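Local coordinates for ectoine dioxygenase (Sphingopyxis alaskensis, PDB 4MHR), which catalyses the iron(II)- and 2-oxoglutarate-dependent hydroxylation of L-ectoine to 5-hydroxyectoine, a compatible solute that protects cells against osmotic stress, at residues R44-F49 / A123-G128; A111-D116 / A265-V270; D121-R124 / E130-I133; T195-V200 / N250-S255. All coordinates share one frame; numbering follows the deposited sequence.

Contact 1. Residues R44-F49 / A123-G128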
loop_
_atom_site.group_PDB
_atom_site.type_symbol
_atom_site.label_atom_id
_atom_site.label_comp_id
_atom_site.label_asym_id
_atom_site.label_seq_id
_atom_site.Cartn_x
_atom_site.Cartn_y
_atom_site.Cartn_z
ATOM N N ARG A 44 -6.420 15.626 14.380
ATOM C CA ARG A 44 -6.517 16.053 12.991
ATOM C C ARG A 44 -5.977 15.064 11.953
ATOM O O ARG A 44 -6.557 14.951 10.882
ATOM C CB ARG A 44 -5.892 17.421 12.788
ATOM C CG ARG A 44 -6.868 18.544 13.228
ATOM C CD ARG A 44 -6.132 19.868 13.513
ATOM N NE ARG A 44 -5.155 20.228 12.455
ATOM C CZ ARG A 44 -3.984 20.873 12.625
ATOM N NH1 ARG A 44 -3.553 21.260 13.826
ATOM N NH2 ARG A 44 -3.222 21.133 11.560
ATOM N N GLN A 45 -4.822 14.468 12.211
ATOM C CA GLN A 45 -4.342 13.422 11.348
ATOM C C GLN A 45 -5.358 12.321 11.177
ATOM O O GLN A 45 -5.492 11.795 10.093
ATOM C CB GLN A 45 -2.978 12.881 11.809
ATOM C CG GLN A 45 -1.808 13.851 11.595
ATOM C CD GLN A 45 -0.530 13.329 12.279
ATOM O OE1 GLN A 45 -0.556 12.982 13.425
ATOM N NE2 GLN A 45 0.536 13.175 11.521
ATOM N N ALA A 46 -6.005 11.901 12.266
ATOM C CA ALA A 46 -6.950 10.792 12.254
ATOM C C ALA A 46 -8.168 11.230 11.350
ATOM O O ALA A 46 -8.636 10.447 10.484
ATOM C CB ALA A 46 -7.440 10.486 13.675
ATOM N N ALA A 47 -8.631 12.482 11.530
ATOM C CA ALA A 47 -9.753 13.056 10.715
ATOM C C ALA A 47 -9.404 13.195 9.259
ATOM O O ALA A 47 -10.221 12.870 8.409
ATOM C CB ALA A 47 -10.251 14.377 11.280
ATOM N N ALA A 48 -8.192 13.634 8.966
ATOM C CA ALA A 48 -7.691 13.674 7.597
ATOM C C ALA A 48 -7.663 12.274 6.914
ATOM O O ALA A 48 -8.044 12.149 5.730
ATOM C CB ALA A 48 -6.321 14.295 7.551
ATOM N N PHE A 49 -7.190 11.243 7.630
ATOM C CA PHE A 49 -7.164 9.867 7.106
ATOM C C PHE A 49 -8.583 9.403 6.798
ATOM O O PHE A 49 -8.871 8.851 5.726
ATOM C CB PHE A 49 -6.509 8.838 8.063
ATOM C CG PHE A 49 -6.301 7.471 7.414
ATOM C CD1 PHE A 49 -7.163 6.402 7.684
ATOM C CD2 PHE A 49 -5.268 7.294 6.470
ATOM C CE1 PHE A 49 -6.966 5.171 7.036
ATOM C CE2 PHE A 49 -5.073 6.077 5.842
ATOM C CZ PHE A 49 -5.920 5.010 6.133
ATOM N N ALA A 123 -0.738 1.710 12.357
ATOM C CA ALA A 123 -1.629 0.705 11.809
ATOM C C ALA A 123 -2.627 0.153 12.837
ATOM O O ALA A 123 -3.824 -0.072 12.510
ATOM C CB ALA A 123 -0.883 -0.472 11.209
ATOM N N ARG A 124 -2.111 -0.229 13.987
ATOM C CA ARG A 124 -2.963 -0.830 15.015
ATOM C C ARG A 124 -4.042 0.191 15.440
ATOM O O ARG A 124 -5.127 -0.166 15.716
ATOM C CB ARG A 124 -2.122 -1.245 16.246
ATOM C CG ARG A 124 -1.236 -2.447 15.920
ATOM C CD ARG A 124 -0.072 -2.593 16.914
ATOM N NE ARG A 124 -0.657 -3.003 18.158
ATOM C CZ ARG A 124 -0.837 -2.224 19.211
ATOM N NH1 ARG A 124 -0.376 -0.980 19.252
ATOM N NH2 ARG A 124 -1.491 -2.719 20.239
ATOM N N PHE A 125 -3.683 1.466 15.553
ATOM C CA PHE A 125 -4.709 2.513 15.840
ATOM C C PHE A 125 -5.774 2.598 14.705
ATOM O O PHE A 125 -7.010 2.508 14.916
ATOM C CB PHE A 125 -4.038 3.885 16.012
ATOM C CG PHE A 125 -5.045 4.972 16.147
ATOM C CD1 PHE A 125 -5.774 5.072 17.292
ATOM C CD2 PHE A 125 -5.324 5.841 15.088
ATOM C CE1 PHE A 125 -6.815 6.028 17.380
ATOM C CE2 PHE A 125 -6.282 6.808 15.195
ATOM C CZ PHE A 125 -7.045 6.871 16.334
ATOM N N LEU A 126 -5.309 2.833 13.501
ATOM C CA LEU A 126 -6.206 3.083 12.363
ATOM C C LEU A 126 -7.103 1.880 12.065
ATOM O O LEU A 126 -8.287 2.064 11.659
ATOM C CB LEU A 126 -5.447 3.466 11.087
ATOM C CG LEU A 126 -4.775 4.822 11.176
ATOM C CD1 LEU A 126 -3.949 5.059 9.918
ATOM C CD2 LEU A 126 -5.794 5.940 11.311
ATOM N N LEU A 127 -6.567 0.690 12.295
ATOM C CA LEU A 127 -7.307 -0.562 12.076
ATOM C C LEU A 127 -8.042 -1.143 13.330
ATOM O O LEU A 127 -8.873 -2.071 13.228
ATOM C CB LEU A 127 -6.417 -1.578 11.405
ATOM C CG LEU A 127 -5.757 -1.150 10.108
ATOM C CD1 LEU A 127 -4.860 -2.227 9.501
ATOM C CD2 LEU A 127 -6.854 -0.752 9.146
ATOM N N GLY A 128 -7.848 -0.502 14.458
ATOM C CA GLY A 128 -8.493 -0.830 15.730
ATOM C C GLY A 128 -8.272 -2.258 16.119
ATOM O O GLY A 128 -9.196 -2.907 16.429
#
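Leu-126 sets one methyl squarely over the ring of Phe-49: CD1 of Leu-126 lies 4.0 Å from the centroid of the Phe-49 ring and only 5° off its normal, a CH-pi contact centred on the face. The second methyl stands above the same face, out over its CD1 corner, with CD2 of Leu-126 3.9 Å from CD1 of Phe-49, so both branches of the leucine are used. The two side chains run at a slant to each other. Phe-49 holds CG anti to its backbone N (chi1 -171°), which carries the ring out from helix 43-52 toward helix 117-127. One turn earlier on the same helix, Ala-46 meets Phe-125 differently: CB of Ala-46 stands at the ring edge, near the ring plane, 4.1 Å from CE2 of Phe-125. Thus one phenylalanine offers a face and the other an edge, and each helix contributes one aromatic ring. The closest CA pair, Ala-46 and Leu-126, is 7.7 Å apart, so side chains alone bridge the helices. Helix 117-127 finishes just beyond in a Schellman motif, where Gly-128 takes a positive phi and its N bonds back to O of Phe-125 at 3.2 Å. Around the pair, Phe-49 also rests on Ile-55 of strand 54-57, Leu-126 on Leu-246 of strand 244-248 and Leu-170 of strand 169-175. All four touching residues are buried and no hydrogen bond passes between the segments; the two helices are joined here by dispersion and CH-pi packing on the seven-stranded sheet of the cupin fold.

Contact 2. Residues A111-D116 / A265-V270; sequences ARLAAD and ANAFLV
Ala-267 is the first residue of the strand to meet the helix, its CB lying 4.4 Å from CD2 of Leu-113. Its CB points toward helix 108-115, whereas the next residue, Phe-268, turns to the other face of the sheet and packs on Gln-135, an L-ectoine-binding residue, and on Asp-154, an iron ligand. Leu-269 then returns to the helix side and makes the main contact. Its CG is anti to the carbonyl carbon (chi1 -57°), and both methyls bear on CB of Ala-114 from one side, each at 4.0 Å; CD1 of Leu-269 also reaches CA of Ala-114 at 3.7 Å. The same CD1 of Leu-269 lies 4.3 Å from CG of Leu-113, so this methyl touches two successive helix residues. Val-270 faces the other way again, onto Trp-158, a residue important for ectoine stabilization. The axes of the short helix and strand segments pass 10.0 Å apart at 55°. On the helix, Arg-112 and Asp-116 form a salt bridge, NH1 of Arg-112 to OD1 of Asp-116 at 2.7 Å, using the anti lone pair of the carboxylate oxygen. Asp-116 is also the N-cap of helix 117-127. Between segments 111-116 and 265-270 the contact is purely apolar; a polar tie follows one residue on, where OH of Tyr-271 bonds O of Ala-114. The strand thus packs an apolar face against the helix and keeps Phe-268 and Val-270 on the active-site face.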
loop_
_atom_site.group_PDB
_atom_site.type_symbol
_atom_site.label_atom_id
_atom_site.label_comp_id
_atom_site.label_asym_id
_atom_site.label_seq_id
_atom_site.Cartn_x
_atom_site.Cartn_y
_atom_site.Cartn_z
ATOM N N ALA A 111 11.874 -6.641 7.693
ATOM C CA ALA A 111 11.053 -7.171 8.816
ATOM C C ALA A 111 11.025 -6.196 9.981
ATOM O O ALA A 111 9.968 -5.932 10.584
ATOM C CB ALA A 111 11.554 -8.541 9.315
ATOM N N ARG A 112 12.196 -5.660 10.310
ATOM C CA ARG A 112 12.327 -4.730 11.403
ATOM C C ARG A 112 11.628 -3.387 11.089
ATOM O O ARG A 112 11.047 -2.789 11.982
ATOM C CB ARG A 112 13.807 -4.487 11.705
ATOM C CG ARG A 112 14.121 -3.592 12.891
ATOM C CD ARG A 112 13.381 -3.939 14.198
ATOM N NE ARG A 112 13.701 -2.891 15.183
ATOM C CZ ARG A 112 13.133 -1.688 15.245
ATOM N NH1 ARG A 112 12.156 -1.330 14.377
ATOM N NH2 ARG A 112 13.519 -0.820 16.167
ATOM N N LEU A 113 11.760 -2.892 9.856
ATOM C CA LEU A 113 10.968 -1.716 9.423
ATOM C C LEU A 113 9.459 -1.978 9.641
ATOM O O LEU A 113 8.776 -1.192 10.286
ATOM C CB LEU A 113 11.284 -1.344 7.986
ATOM C CG LEU A 113 10.460 -0.221 7.359
ATOM C CD1 LEU A 113 10.762 1.085 8.042
ATOM C CD2 LEU A 113 10.793 -0.120 5.904
ATOM N N ALA A 114 8.970 -3.131 9.196
ATOM C CA ALA A 114 7.580 -3.394 9.218
ATOM C C ALA A 114 7.076 -3.393 10.630
ATOM O O ALA A 114 5.929 -2.947 10.892
ATOM C CB ALA A 114 7.273 -4.717 8.547
ATOM N N ALA A 115 7.918 -3.878 11.557
ATOM C CA ALA A 115 7.532 -4.032 12.982
ATOM C C ALA A 115 7.713 -2.760 13.749
ATOM O O ALA A 115 7.340 -2.665 14.920
ATOM C CB ALA A 115 8.345 -5.192 13.674
ATOM N N ASP A 116 8.355 -1.774 13.166
ATOM C CA ASP A 116 8.683 -0.615 13.951
ATOM C C ASP A 116 7.421 0.143 14.437
ATOM O O ASP A 116 6.452 0.360 13.688
ATOM C CB ASP A 116 9.549 0.307 13.116
ATOM C CG ASP A 116 10.143 1.420 13.915
ATOM O OD1 ASP A 116 11.292 1.209 14.360
ATOM O OD2 ASP A 116 9.515 2.516 14.066
ATOM N N ALA A 265 11.732 4.560 -5.909
ATOM C CA ALA A 265 11.932 3.330 -5.172
ATOM C C ALA A 265 11.204 3.480 -3.806
ATOM O O ALA A 265 11.321 4.505 -3.142
ATOM C CB ALA A 265 13.435 3.077 -4.973
ATOM N N ASN A 266 10.479 2.449 -3.409
ATOM C CA ASN A 266 9.799 2.441 -2.158
ATOM C C ASN A 266 9.680 1.053 -1.654
ATOM O O ASN A 266 9.789 0.061 -2.454
ATOM C CB ASN A 266 8.421 3.054 -2.310
ATOM C CG ASN A 266 7.453 2.134 -2.992
ATOM O OD1 ASN A 266 7.751 1.573 -4.021
ATOM N ND2 ASN A 266 6.313 1.913 -2.373
ATOM N N ALA A 267 9.525 0.975 -0.329
ATOM C CA ALA A 267 9.096 -0.223 0.350
ATOM C C ALA A 267 7.593 -0.069 0.668
ATOM O O ALA A 267 7.181 0.894 1.326
ATOM C CB ALA A 267 9.923 -0.380 1.617
ATOM N N PHE A 268 6.786 -1.018 0.222
ATOM C CA PHE A 268 5.354 -1.008 0.343
ATOM C C PHE A 268 4.979 -2.090 1.362
ATOM O O PHE A 268 5.236 -3.269 1.112
ATOM C CB PHE A 268 4.792 -1.302 -1.042
ATOM C CG PHE A 268 3.308 -1.352 -1.149
ATOM C CD1 PHE A 268 2.559 -0.176 -1.142
ATOM C CD2 PHE A 268 2.648 -2.573 -1.449
ATOM C CE1 PHE A 268 1.179 -0.226 -1.313
ATOM C CE2 PHE A 268 1.266 -2.609 -1.641
ATOM C CZ PHE A 268 0.520 -1.428 -1.551
ATOM N N LEU A 269 4.348 -1.698 2.466
ATOM C CA LEU A 269 3.908 -2.632 3.519
ATOM C C LEU A 269 2.394 -2.599 3.642
ATOM O O LEU A 269 1.848 -1.522 3.818
ATOM C CB LEU A 269 4.551 -2.233 4.828
ATOM C CG LEU A 269 6.081 -2.168 4.852
ATOM C CD1 LEU A 269 6.619 -1.564 6.130
ATOM C CD2 LEU A 269 6.636 -3.586 4.711
ATOM N N VAL A 270 1.720 -3.740 3.503
ATOM C CA VAL A 270 0.304 -3.818 3.711
ATOM C C VAL A 270 0.001 -4.441 5.063
ATOM O O VAL A 270 0.289 -5.625 5.311
ATOM C CB VAL A 270 -0.412 -4.597 2.589
ATOM C CG1 VAL A 270 -1.926 -4.612 2.804
ATOM C CG2 VAL A 270 -0.067 -4.015 1.210
#

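Contact 3. Residues D121-R124 / E130-I133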
loop_
_atom_site.group_PDB
_atom_site.type_symbol
_atom_site.label_atom_id
_atom_site.label_comp_id
_atom_site.label_asym_id
_atom_site.label_seq_id
_atom_site.Cartn_x
_atom_site.Cartn_y
_atom_site.Cartn_z
ATOM N N ASP A 121 2.217 0.800 15.223
ATOM C CA ASP A 121 1.251 1.399 16.153
ATOM C C ASP A 121 0.254 2.327 15.463
ATOM O O ASP A 121 -0.887 2.429 15.895
ATOM C CB ASP A 121 1.901 2.182 17.301
ATOM C CG ASP A 121 2.444 1.230 18.387
ATOM O OD1 ASP A 121 2.123 0.078 18.294
ATOM O OD2 ASP A 121 3.204 1.632 19.245
ATOM N N VAL A 122 0.670 2.923 14.380
ATOM C CA VAL A 122 -0.275 3.746 13.582
ATOM C C VAL A 122 -1.254 2.828 12.886
ATOM O O VAL A 122 -2.488 3.064 12.900
ATOM C CB VAL A 122 0.487 4.661 12.611
ATOM C CG1 VAL A 122 -0.432 5.380 11.695
ATOM C CG2 VAL A 122 1.321 5.747 13.323
ATOM N N ALA A 123 -0.738 1.710 12.357
ATOM C CA ALA A 123 -1.629 0.705 11.809
ATOM C C ALA A 123 -2.627 0.153 12.837
ATOM O O ALA A 123 -3.824 -0.072 12.510
ATOM C CB ALA A 123 -0.883 -0.472 11.209
ATOM N N ARG A 124 -2.111 -0.229 13.987
ATOM C CA ARG A 124 -2.963 -0.830 15.015
ATOM C C ARG A 124 -4.042 0.191 15.440
ATOM O O ARG A 124 -5.127 -0.166 15.716
ATOM C CB ARG A 124 -2.122 -1.245 16.246
ATOM C CG ARG A 124 -1.236 -2.447 15.920
ATOM C CD ARG A 124 -0.072 -2.593 16.914
ATOM N NE ARG A 124 -0.657 -3.003 18.158
ATOM C CZ ARG A 124 -0.837 -2.224 19.211
ATOM N NH1 ARG A 124 -0.376 -0.980 19.252
ATOM N NH2 ARG A 124 -1.491 -2.719 20.239
ATOM N N GLU A 130 -4.928 -5.628 16.667
ATOM C CA GLU A 130 -3.629 -6.180 16.270
ATOM C C GLU A 130 -3.566 -6.412 14.742
ATOM O O GLU A 130 -4.598 -6.679 14.070
ATOM C CB GLU A 130 -3.396 -7.521 17.034
ATOM C CG GLU A 130 -3.359 -7.351 18.589
ATOM C CD GLU A 130 -2.419 -6.266 19.042
ATOM O OE1 GLU A 130 -1.306 -6.064 18.443
ATOM O OE2 GLU A 130 -2.825 -5.518 19.958
ATOM N N VAL A 131 -2.374 -6.379 14.190
ATOM C CA VAL A 131 -2.217 -6.412 12.713
ATOM C C VAL A 131 -1.168 -7.421 12.270
ATOM O O VAL A 131 -0.330 -7.839 13.059
ATOM C CB VAL A 131 -1.757 -5.034 12.184
ATOM C CG1 VAL A 131 -2.829 -4.016 12.387
ATOM C CG2 VAL A 131 -0.511 -4.567 12.894
ATOM N N TYR A 132 -1.203 -7.783 11.005
ATOM C CA TYR A 132 -0.156 -8.612 10.444
ATOM C C TYR A 132 0.075 -8.111 9.019
ATOM O O TYR A 132 -0.692 -7.249 8.496
ATOM C CB TYR A 132 -0.576 -10.099 10.505
ATOM C CG TYR A 132 -1.647 -10.434 9.497
ATOM C CD1 TYR A 132 -2.985 -10.135 9.737
ATOM C CD2 TYR A 132 -1.329 -10.990 8.306
ATOM C CE1 TYR A 132 -3.931 -10.415 8.816
ATOM C CE2 TYR A 132 -2.314 -11.271 7.342
ATOM C CZ TYR A 132 -3.595 -10.985 7.624
ATOM O OH TYR A 132 -4.610 -11.213 6.724
ATOM N N ILE A 133 1.174 -8.572 8.427
ATOM C CA ILE A 133 1.577 -8.188 7.069
ATOM C C ILE A 133 0.856 -9.021 6.051
ATOM O O ILE A 133 1.112 -10.190 5.962
ATOM C CB ILE A 133 3.103 -8.246 6.844
ATOM C CG1 ILE A 133 3.810 -7.350 7.873
ATOM C CG2 ILE A 133 3.443 -7.794 5.417
ATOM C CD1 ILE A 133 3.376 -5.892 7.831
#
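NE of Arg-124 donates to OE1 of Glu-130 at 3.1 Å, and NH2 of Arg-124 donates to OE2 of Glu-130, also at 3.1 Å, a side-on, two-pronged grip. Both bonds are nearly straight and leave close to the guanidinium plane. The carboxylate is turned 34° against that plane: OE2 accepts the N-H on its syn lone pair, but OE1 is met on the syn side from well out of its own plane. The third nitrogen, NH1 of Arg-124, bonds OD1 of Asp-121 at 2.9 Å, less straight and from above that carboxylate. Asp-121 has a further salt bridge, from OD2 to Arg-305. The chain of Glu-130 folds at chi2 (-51°), bringing its carboxylate back alongside the arginine although its CB starts out away from the helix. Beneath the charges, Val-131 crosses the arginine stem at about a right angle, its CG2 3.8 Å from CG of Arg-124. Its other methyl, CG1 of Val-131, lies 4.2 Å from CB of Ala-123 and leads into the buried side, where Ala-123 and Val-131 both rest on Tyr-271 of strand 264-273. The Arg-124 to Glu-130 pair thus spans the turn from helix 117-127 into strand 131-141, while Asp-121, from within the helix, steadies the far side of the guanidinium; the arginine would be expected to favour the ionised form of both carboxylates.

Contact 4. Residues T195-V200 / N250-S255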
loop_
_atom_site.group_PDB
_atom_site.type_symbol
_atom_site.label_atom_id
_atom_site.label_comp_id
_atom_site.label_asym_id
_atom_site.label_seq_id
_atom_site.Cartn_x
_atom_site.Cartn_y
_atom_site.Cartn_z
ATOM N N THR A 195 -16.191 5.037 -1.657
ATOM C CA THR A 195 -16.972 4.359 -2.731
ATOM C C THR A 195 -16.308 3.108 -3.161
ATOM O O THR A 195 -15.083 3.082 -3.474
ATOM C CB THR A 195 -17.005 5.238 -3.999
ATOM O OG1 THR A 195 -17.590 6.492 -3.677
ATOM C CG2 THR A 195 -17.823 4.588 -5.135
ATOM N N TYR A 196 -17.073 2.021 -3.173
ATOM C CA TYR A 196 -16.562 0.798 -3.704
ATOM C C TYR A 196 -16.988 0.753 -5.192
ATOM O O TYR A 196 -18.180 0.696 -5.499
ATOM C CB TYR A 196 -17.169 -0.390 -2.989
ATOM C CG TYR A 196 -16.639 -1.695 -3.481
ATOM C CD1 TYR A 196 -15.291 -2.006 -3.341
ATOM C CD2 TYR A 196 -17.485 -2.652 -4.044
ATOM C CE1 TYR A 196 -14.797 -3.218 -3.751
ATOM C CE2 TYR A 196 -17.018 -3.904 -4.406
ATOM C CZ TYR A 196 -15.721 -4.193 -4.291
ATOM O OH TYR A 196 -15.286 -5.442 -4.640
ATOM N N LEU A 197 -16.015 0.848 -6.108
ATOM C CA LEU A 197 -16.321 0.834 -7.550
ATOM C C LEU A 197 -16.231 -0.594 -8.047
ATOM O O LEU A 197 -15.134 -1.138 -8.113
ATOM C CB LEU A 197 -15.372 1.766 -8.294
ATOM C CG LEU A 197 -15.496 1.728 -9.825
ATOM C CD1 LEU A 197 -16.887 2.168 -10.287
ATOM C CD2 LEU A 197 -14.431 2.664 -10.367
ATOM N N THR A 198 -17.388 -1.245 -8.308
ATOM C CA THR A 198 -17.345 -2.597 -8.795
ATOM C C THR A 198 -16.721 -2.523 -10.194
ATOM O O THR A 198 -16.811 -1.504 -10.896
ATOM C CB THR A 198 -18.752 -3.307 -8.871
ATOM O OG1 THR A 198 -19.537 -2.695 -9.888
ATOM C CG2 THR A 198 -19.478 -3.167 -7.544
ATOM N N CYS A 199 -15.988 -3.559 -10.534
ATOM C CA CYS A 199 -15.424 -3.717 -11.868
ATOM C C CYS A 199 -16.292 -4.770 -12.623
ATOM O O CYS A 199 -16.975 -5.575 -12.000
ATOM C CB CYS A 199 -13.961 -4.126 -11.783
ATOM S SG CYS A 199 -12.905 -2.866 -10.983
ATOM N N VAL A 200 -16.302 -4.693 -13.949
ATOM C CA VAL A 200 -17.221 -5.470 -14.795
ATOM C C VAL A 200 -16.839 -6.944 -14.813
ATOM O O VAL A 200 -15.656 -7.239 -14.703
ATOM C CB VAL A 200 -17.212 -4.895 -16.226
ATOM N N ASN A 250 -8.991 0.814 0.105
ATOM C CA ASN A 250 -9.896 1.043 -0.969
ATOM C C ASN A 250 -9.707 2.396 -1.695
ATOM O O ASN A 250 -10.568 2.804 -2.467
ATOM C CB ASN A 250 -11.325 0.908 -0.474
ATOM C CG ASN A 250 -12.345 0.920 -1.631
ATOM O OD1 ASN A 250 -12.240 0.174 -2.613
ATOM N ND2 ASN A 250 -13.313 1.767 -1.505
ATOM N N LEU A 251 -8.638 3.118 -1.399
ATOM C CA LEU A 251 -8.422 4.374 -2.062
ATOM C C LEU A 251 -7.970 4.184 -3.540
ATOM O O LEU A 251 -7.095 3.355 -3.870
ATOM C CB LEU A 251 -7.335 5.169 -1.356
ATOM C CG LEU A 251 -7.100 6.625 -1.825
ATOM C CD1 LEU A 251 -8.346 7.465 -1.572
ATOM C CD2 LEU A 251 -5.856 7.160 -1.178
ATOM N N MET A 252 -8.578 4.929 -4.419
ATOM C CA MET A 252 -8.312 4.791 -5.905
ATOM C C MET A 252 -7.024 5.499 -6.217
ATOM O O MET A 252 -6.869 6.696 -5.929
ATOM C CB MET A 252 -9.443 5.431 -6.734
ATOM C CG MET A 252 -9.436 5.065 -8.245
ATOM S SD MET A 252 -9.482 3.274 -8.587
ATOM C CE MET A 252 -11.140 2.943 -8.158
ATOM N N HIS A 253 -6.062 4.760 -6.765
ATOM C CA HIS A 253 -4.763 5.333 -6.958
ATOM C C HIS A 253 -4.040 4.742 -8.168
ATOM O O HIS A 253 -4.384 3.646 -8.734
ATOM C CB HIS A 253 -3.895 5.154 -5.672
ATOM C CG HIS A 253 -3.486 3.741 -5.435
ATOM N ND1 HIS A 253 -4.358 2.794 -4.946
ATOM C CD2 HIS A 253 -2.356 3.072 -5.745
ATOM C CE1 HIS A 253 -3.741 1.635 -4.847
ATOM N NE2 HIS A 253 -2.536 1.763 -5.341
ATOM N N GLY A 254 -2.977 5.410 -8.536
ATOM C CA GLY A 254 -2.173 4.995 -9.744
ATOM C C GLY A 254 -1.014 5.944 -9.982
ATOM O O GLY A 254 -0.796 6.821 -9.151
ATOM N N SER A 255 -0.206 5.713 -11.037
ATOM C CA SER A 255 0.888 6.648 -11.359
ATOM C C SER A 255 1.112 6.733 -12.824
ATOM O O SER A 255 0.809 5.749 -13.588
ATOM C CB SER A 255 2.199 6.277 -10.633
ATOM O OG SER A 255 2.537 4.956 -10.935
HETATM O O HOH W 1 -13.247 0.968 -5.171
#
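One direct hydrogen bond links the segments: ND2 of Asn-250 donates to O of Thr-195 at 3.0 Å. It is bent (147°) and reaches the carbonyl oxygen from above its plane, 60° out. The same nitrogen also bonds O of His-193, and OD1 of Asn-250 is held by Ser-153, so both ends of the buried amide are engaged. A water adds a second, bridging link, accepting from N of Leu-197 at 2.9 Å and lying 2.9 Å from OD1 of Asn-250. That OD1 of Asn-250 also sits at the edge of the Tyr-196 ring, in its plane, 3.8 Å from CD1 of Tyr-196; the ring and amide planes are 39° apart. Apolar packing falls to Leu-197 and Met-252, which slant across each other with CD2 of Leu-197 4.0 Å from CE of Met-252. Bends at chi2 and chi3 of Met-252 carry its methyl there. Within segment 250-255, ND1 of His-253 donates to O of Leu-251 at 3.0 Å, nearly straight and in the ring plane, which fixes the rotation of an iron-binding imidazole. Met-252 packs on Leu-225 and Leu-197 on Ser-224 of helix 222-232, and Tyr-196 rests on helix 154-162. The contact thus joins strand 195-197, paired with strand 23-25, to the run leading into strand 253-255, the middle strand of a small sheet with strands 149-152 and 187-188.

From the N terminus, helix 43-52 opens contact 1, which closes on helix 117-127. Contact 2 opens inside that loop and closes far later, so contacts 1 and 2 cross. Contact 3 is a short closure nested within contact 2; it shares Ala-123 and Arg-124 with contact 1. It touches contact 2 where CB of Ala-114 lies 4.1 Å from CD1 of Ile-133. Contact 4 closes last but one, also inside contact 2. Contact 1 joins helices 43-52 and 117-127; contacts 2 and 3 join helices 108-115 and 117-127 to neighbouring strands 264-273 and 131-141 of the large sheet; contact 4 joins strand 195-197 to the segment carrying the iron-binding His-253.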